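PDB 4AEQ: colicin-M immunity protein from Escherichia coli, which protects cells carrying the colicin M plasmid from being killed by colicin M. Local coordinates for residues 38-52 / 69-82. Residues are numbered along the deposited sequence; the frame is centred on the assembly and turned at random. Where two conformers were deposited one is given.
Sequences DVQLLGTEIPKITWE and VPFKAEGPDGKRMY
L42, in the last turn of helix 17-42, drives its two methyls into the turn end of the hairpin formed by strands 66-74 and 79-87: CD1 lies 3.8 Å from A73 CB, while CD2 touches the carbonyl oxygens of both A73 and G78. With CG anti to its own carbonyl carbon (chi1 -66°), the branched end swings back over the strands, and small A73 lets it settle close. The chain turns out of the helix at G43, whose positive phi suits glycine. Here L42 O is gripped by D77 N at 2.9 Å, the donor standing 43° above the carbonyl plane, and G75, with no side chain, brings its CA within 3.1 Å of the same oxygen. On the face of the sheet carrying I49, W51, F71 and A73, I49 CG2 lies over the rim of one face of the W51 ring and 3.8 Å from F71 CD2. W51 and F71 run side by side, their rings tilted by 59°, and W51 CZ3 meets V69 CG1 at 3.6 Å. Strand 48-51 is one of the two outermost strands of the chain's four-stranded antiparallel sheet in this YebF/Cmi domain, pairing with strand 66-74 through reciprocal T50-K72 and K48-E74 backbone bonds. In the domain-swapped dimer, Y28 of the second subunit packs on L42 and A73 and meets F71 and Y82 edge-to-face. Nearby, the buried carboxylate of D38 draws two donors: OD2 comes in at the edge of the Y82 ring, modelled a doubtfully short 2.4 Å from OH, and OD1 takes a weak salt-bridge bond of 3.4 Å from R80 NE. The sheet's other face is polar, and looser at K48 and K72, whose long chains suit solvent. Tighter there, E74 bends at chi2 and T50 OG1 meets its OE2 from above the carboxylate plane.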
loop_
_atom_site.group_PDB
_atom_site.type_symbol
_atom_site.label_atom_id
_atom_site.label_comp_id
_atom_site.label_asym_id
_atom_site.label_seq_id
_atom_site.Cartn_x
_atom_site.Cartn_y
_atom_site.Cartn_z
ATOM N N ASP A 38 -13.060 5.713 1.582
ATOM C CA ASP A 38 -12.704 6.955 0.894
ATOM C C ASP A 38 -13.469 7.144 -0.416
ATOM O O ASP A 38 -13.904 8.257 -0.731
ATOM C CB ASP A 38 -11.190 7.060 0.674
ATOM C CG ASP A 38 -10.459 7.579 1.902
ATOM O OD1 ASP A 38 -11.118 7.772 2.944
ATOM O OD2 ASP A 38 -9.229 7.789 1.828
ATOM N N VAL A 39 -13.642 6.068 -1.176
ATOM C CA VAL A 39 -14.389 6.183 -2.427
ATOM C C VAL A 39 -15.846 6.560 -2.165
ATOM O O VAL A 39 -16.374 7.485 -2.786
ATOM C CB VAL A 39 -14.329 4.888 -3.264
ATOM C CG1 VAL A 39 -15.297 4.970 -4.437
ATOM C CG2 VAL A 39 -12.917 4.641 -3.756
ATOM N N GLN A 40 -16.498 5.852 -1.246
ATOM C CA GLN A 40 -17.897 6.147 -0.936
ATOM C C GLN A 40 -18.066 7.565 -0.378
ATOM O O GLN A 40 -19.110 8.187 -0.553
ATOM C CB GLN A 40 -18.457 5.117 0.044
ATOM C CG GLN A 40 -17.727 5.108 1.374
ATOM C CD GLN A 40 -18.309 4.119 2.357
ATOM O OE1 GLN A 40 -19.008 3.183 1.971
ATOM N NE2 GLN A 40 -18.024 4.320 3.639
ATOM N N LEU A 41 -17.031 8.076 0.282
ATOM C CA LEU A 41 -17.073 9.407 0.890
ATOM C C LEU A 41 -16.894 10.532 -0.123
ATOM O O LEU A 41 -17.573 11.561 -0.068
ATOM C CB LEU A 41 -15.971 9.535 1.936
ATOM C CG LEU A 41 -16.084 8.746 3.238
ATOM C CD1 LEU A 41 -17.277 7.780 3.257
ATOM C CD2 LEU A 41 -14.765 8.026 3.503
ATOM N N LEU A 42 -15.952 10.340 -1.039
ATOM C CA LEU A 42 -15.692 11.352 -2.052
ATOM C C LEU A 42 -16.772 11.298 -3.122
ATOM O O LEU A 42 -17.074 12.301 -3.762
ATOM C CB LEU A 42 -14.308 11.153 -2.674
ATOM C CG LEU A 42 -13.116 11.358 -1.738
ATOM C CD1 LEU A 42 -11.813 11.063 -2.460
ATOM C CD2 LEU A 42 -13.107 12.773 -1.175
ATOM N N GLY A 43 -17.356 10.118 -3.299
ATOM C CA GLY A 43 -18.400 9.921 -4.284
ATOM C C GLY A 43 -17.844 9.600 -5.658
ATOM O O GLY A 43 -18.578 9.604 -6.643
ATOM N N THR A 44 -16.543 9.340 -5.727
ATOM C CA THR A 44 -15.911 8.978 -6.987
ATOM C C THR A 44 -14.649 8.152 -6.763
ATOM O O THR A 44 -14.006 8.258 -5.717
ATOM C CB THR A 44 -15.547 10.233 -7.798
ATOM O OG1 THR A 44 -14.941 9.849 -9.038
ATOM C CG2 THR A 44 -14.583 11.108 -7.010
ATOM N N GLU A 45 -14.302 7.332 -7.752
ATOM C CA GLU A 45 -13.030 6.615 -7.759
ATOM C C GLU A 45 -11.906 7.514 -8.254
ATOM O O GLU A 45 -10.727 7.232 -8.035
ATOM C CB GLU A 45 -13.112 5.379 -8.660
ATOM C CG GLU A 45 -13.522 4.102 -7.952
ATOM C CD GLU A 45 -13.439 2.890 -8.860
ATOM O OE1 GLU A 45 -13.164 3.070 -10.067
ATOM O OE2 GLU A 45 -13.644 1.761 -8.369
ATOM N N ILE A 46 -12.276 8.594 -8.934
ATOM C CA ILE A 46 -11.294 9.474 -9.554
ATOM C C ILE A 46 -11.461 10.921 -9.106
ATOM O O ILE A 46 -11.847 11.780 -9.900
ATOM C CB ILE A 46 -11.388 9.405 -11.086
ATOM C CG1 ILE A 46 -11.495 7.946 -11.536
ATOM C CG2 ILE A 46 -10.191 10.089 -11.723
ATOM C CD1 ILE A 46 -11.981 7.775 -12.955
ATOM N N PRO A 47 -11.159 11.200 -7.829
ATOM C CA PRO A 47 -11.269 12.562 -7.300
ATOM C C PRO A 47 -10.256 13.490 -7.950
ATOM O O PRO A 47 -9.260 13.021 -8.503
ATOM C CB PRO A 47 -10.928 12.385 -5.819
ATOM C CG PRO A 47 -10.097 11.155 -5.764
ATOM C CD PRO A 47 -10.661 10.252 -6.818
ATOM N N LYS A 48 -10.513 14.792 -7.895
ATOM C CA LYS A 48 -9.543 15.776 -8.350
ATOM C C LYS A 48 -8.508 15.947 -7.252
ATOM O O LYS A 48 -8.863 15.991 -6.074
ATOM C CB LYS A 48 -10.224 17.117 -8.626
ATOM C CG LYS A 48 -11.316 17.070 -9.696
ATOM C CD LYS A 48 -10.741 16.751 -11.068
ATOM C CE LYS A 48 -11.827 16.763 -12.128
ATOM N NZ LYS A 48 -12.544 18.072 -12.189
ATOM N N ILE A 49 -7.237 16.047 -7.628
ATOM C CA ILE A 49 -6.170 16.161 -6.639
ATOM C C ILE A 49 -5.615 17.580 -6.589
ATOM O O ILE A 49 -5.232 18.146 -7.614
ATOM C CB ILE A 49 -5.011 15.182 -6.918
ATOM C CG1 ILE A 49 -5.516 13.743 -7.054
ATOM C CG2 ILE A 49 -3.968 15.273 -5.814
ATOM C CD1 ILE A 49 -6.203 13.219 -5.809
ATOM N N THR A 50 -5.589 18.154 -5.391
ATOM C CA THR A 50 -4.945 19.444 -5.196
ATOM C C THR A 50 -3.732 19.269 -4.293
ATOM O O THR A 50 -3.740 18.468 -3.364
ATOM C CB THR A 50 -5.905 20.502 -4.623
ATOM O OG1 THR A 50 -6.613 19.955 -3.508
ATOM C CG2 THR A 50 -6.906 20.939 -5.682
ATOM N N TRP A 51 -2.678 20.013 -4.588
ATOM C CA TRP A 51 -1.415 19.832 -3.893
ATOM C C TRP A 51 -1.157 20.878 -2.823
ATOM O O TRP A 51 -1.594 22.022 -2.933
ATOM C CB TRP A 51 -0.259 19.793 -4.894
ATOM C CG TRP A 51 -0.429 18.731 -5.925
ATOM C CD1 TRP A 51 -0.776 18.905 -7.232
ATOM C CD2 TRP A 51 -0.281 17.318 -5.731
ATOM N NE1 TRP A 51 -0.842 17.690 -7.869
ATOM C CE2 TRP A 51 -0.546 16.703 -6.973
ATOM C CE3 TRP A 51 0.047 16.519 -4.634
ATOM C CZ2 TRP A 51 -0.484 15.321 -7.141
ATOM C CZ3 TRP A 51 0.108 15.149 -4.808
ATOM C CH2 TRP A 51 -0.157 14.564 -6.051
ATOM N N GLU A 52 -0.470 20.453 -1.769
ATOM C CA GLU A 52 -0.022 21.350 -0.720
ATOM C C GLU A 52 1.503 21.336 -0.727
ATOM O O GLU A 52 2.113 20.394 -1.233
ATOM C CB GLU A 52 -0.582 20.902 0.625
ATOM C CG GLU A 52 -2.099 20.778 0.605
ATOM C CD GLU A 52 -2.686 20.313 1.919
ATOM O OE1 GLU A 52 -1.915 19.964 2.840
ATOM O OE2 GLU A 52 -3.930 20.298 2.026
ATOM N N VAL A 69 4.350 14.011 0.905
ATOM C CA VAL A 69 3.579 14.755 -0.067
ATOM C C VAL A 69 2.143 14.869 0.418
ATOM O O VAL A 69 1.366 13.917 0.321
ATOM C CB VAL A 69 3.565 13.992 -1.402
ATOM C CG1 VAL A 69 2.816 14.772 -2.472
ATOM C CG2 VAL A 69 4.993 13.672 -1.843
ATOM N N PRO A 70 1.776 16.053 0.921
ATOM C CA PRO A 70 0.399 16.329 1.331
ATOM C C PRO A 70 -0.470 16.630 0.126
ATOM O O PRO A 70 -0.003 17.272 -0.815
ATOM C CB PRO A 70 0.543 17.568 2.212
ATOM C CG PRO A 70 1.729 18.273 1.658
ATOM C CD PRO A 70 2.670 17.196 1.181
ATOM N N PHE A 71 -1.726 16.205 0.157
ATOM C CA PHE A 71 -2.644 16.571 -0.914
ATOM C C PHE A 71 -4.084 16.458 -0.444
ATOM O O PHE A 71 -4.359 15.833 0.573
ATOM C CB PHE A 71 -2.404 15.727 -2.175
ATOM C CG PHE A 71 -2.646 14.253 -1.985
ATOM C CD1 PHE A 71 -1.643 13.425 -1.506
ATOM C CD2 PHE A 71 -3.868 13.690 -2.314
ATOM C CE1 PHE A 71 -1.857 12.069 -1.343
ATOM C CE2 PHE A 71 -4.091 12.335 -2.149
ATOM C CZ PHE A 71 -3.086 11.523 -1.665
ATOM N N LYS A 72 -4.988 17.082 -1.183
ATOM C CA LYS A 72 -6.413 16.973 -0.925
ATOM C C LYS A 72 -7.075 16.303 -2.120
ATOM O O LYS A 72 -6.742 16.601 -3.261
ATOM C CB LYS A 72 -7.019 18.357 -0.703
ATOM C CG LYS A 72 -6.614 19.003 0.607
ATOM C CD LYS A 72 -6.979 20.479 0.639
ATOM C CE LYS A 72 -6.085 21.285 -0.290
ATOM N NZ LYS A 72 -6.370 22.746 -0.223
ATOM N N ALA A 73 -7.997 15.387 -1.854
ATOM C CA ALA A 73 -8.762 14.744 -2.914
ATOM C C ALA A 73 -10.209 15.218 -2.822
ATOM O O ALA A 73 -10.782 15.240 -1.735
ATOM C CB ALA A 73 -8.680 13.230 -2.785
ATOM N N GLU A 74 -10.787 15.599 -3.957
ATOM C CA GLU A 74 -12.119 16.197 -3.992
ATOM C C GLU A 74 -13.050 15.431 -4.920
ATOM O O GLU A 74 -12.765 15.274 -6.106
ATOM C CB GLU A 74 -12.034 17.656 -4.445
ATOM C CG GLU A 74 -11.018 18.477 -3.676
ATOM C CD GLU A 74 -9.929 19.053 -4.564
ATOM O OE1 GLU A 74 -10.199 20.052 -5.268
ATOM O OE2 GLU A 74 -8.805 18.507 -4.553
ATOM N N GLY A 75 -14.133 14.909 -4.352
ATOM C CA GLY A 75 -15.209 14.312 -5.119
ATOM C C GLY A 75 -16.448 15.187 -5.103
ATOM O O GLY A 75 -16.465 16.244 -4.473
ATOM N N PRO A 76 -17.505 14.753 -5.797
ATOM C CA PRO A 76 -18.765 15.496 -5.721
ATOM C C PRO A 76 -19.430 15.367 -4.350
ATOM O O PRO A 76 -20.195 16.250 -3.964
ATOM C CB PRO A 76 -19.626 14.836 -6.802
ATOM C CG PRO A 76 -19.063 13.464 -6.956
ATOM C CD PRO A 76 -17.588 13.584 -6.688
ATOM N N ASP A 77 -19.159 14.276 -3.639
ATOM C CA ASP A 77 -19.757 14.050 -2.326
ATOM C C ASP A 77 -18.914 14.564 -1.160
ATOM O O ASP A 77 -19.394 14.615 -0.027
ATOM C CB ASP A 77 -20.031 12.560 -2.111
ATOM C CG ASP A 77 -21.202 12.056 -2.928
ATOM O OD1 ASP A 77 -21.516 12.674 -3.966
ATOM O OD2 ASP A 77 -21.810 11.038 -2.530
ATOM N N GLY A 78 -17.669 14.950 -1.419
ATOM C CA GLY A 78 -16.802 15.337 -0.322
ATOM C C GLY A 78 -15.343 15.568 -0.656
ATOM O O GLY A 78 -14.948 15.602 -1.820
ATOM N N LYS A 79 -14.540 15.730 0.390
ATOM C CA LYS A 79 -13.142 16.114 0.250
ATOM C C LYS A 79 -12.353 15.502 1.401
ATOM O O LYS A 79 -12.858 15.411 2.515
ATOM C CB LYS A 79 -13.040 17.641 0.292
ATOM C CG LYS A 79 -11.728 18.222 -0.190
ATOM C CD LYS A 79 -11.915 19.690 -0.553
ATOM C CE LYS A 79 -10.623 20.321 -1.056
ATOM N NZ LYS A 79 -10.887 21.575 -1.820
ATOM N N ARG A 80 -11.119 15.082 1.142
ATOM C CA ARG A 80 -10.308 14.459 2.181
ATOM C C ARG A 80 -8.846 14.871 2.079
ATOM O O ARG A 80 -8.291 14.944 0.986
ATOM C CB ARG A 80 -10.413 12.935 2.097
ATOM C CG ARG A 80 -9.652 12.187 3.183
ATOM C CD ARG A 80 -10.610 11.490 4.138
ATOM N NE ARG A 80 -9.988 10.368 4.837
ATOM C CZ ARG A 80 -9.583 10.401 6.101
ATOM N NH1 ARG A 80 -9.732 11.505 6.823
ATOM N NH2 ARG A 80 -9.030 9.327 6.648
ATOM N N MET A 81 -8.233 15.128 3.228
ATOM C CA MET A 81 -6.809 15.443 3.303
ATOM C C MET A 81 -5.985 14.171 3.473
ATOM O O MET A 81 -6.369 13.273 4.216
ATOM C CB MET A 81 -6.546 16.371 4.486
ATOM C CG MET A 81 -5.078 16.502 4.844
ATOM S SD MET A 81 -4.265 17.684 3.768
ATOM C CE MET A 81 -4.986 19.197 4.385
ATOM N N TYR A 82 -4.849 14.099 2.784
ATOM C CA TYR A 82 -3.935 12.968 2.910
ATOM C C TYR A 82 -2.499 13.438 3.046
ATOM O O TYR A 82 -2.135 14.505 2.535
ATOM C CB TYR A 82 -3.979 12.094 1.660
ATOM C CG TYR A 82 -5.300 11.459 1.334
ATOM C CD1 TYR A 82 -6.214 12.102 0.511
ATOM C CD2 TYR A 82 -5.618 10.194 1.810
ATOM C CE1 TYR A 82 -7.418 11.512 0.188
ATOM C CE2 TYR A 82 -6.824 9.598 1.494
ATOM C CZ TYR A 82 -7.718 10.264 0.681
ATOM O OH TYR A 82 -8.920 9.686 0.351
HETATM O O HOH W 1 -21.330 10.234 -6.445
HETATM O O HOH W 2 2.101 18.042 -2.360
#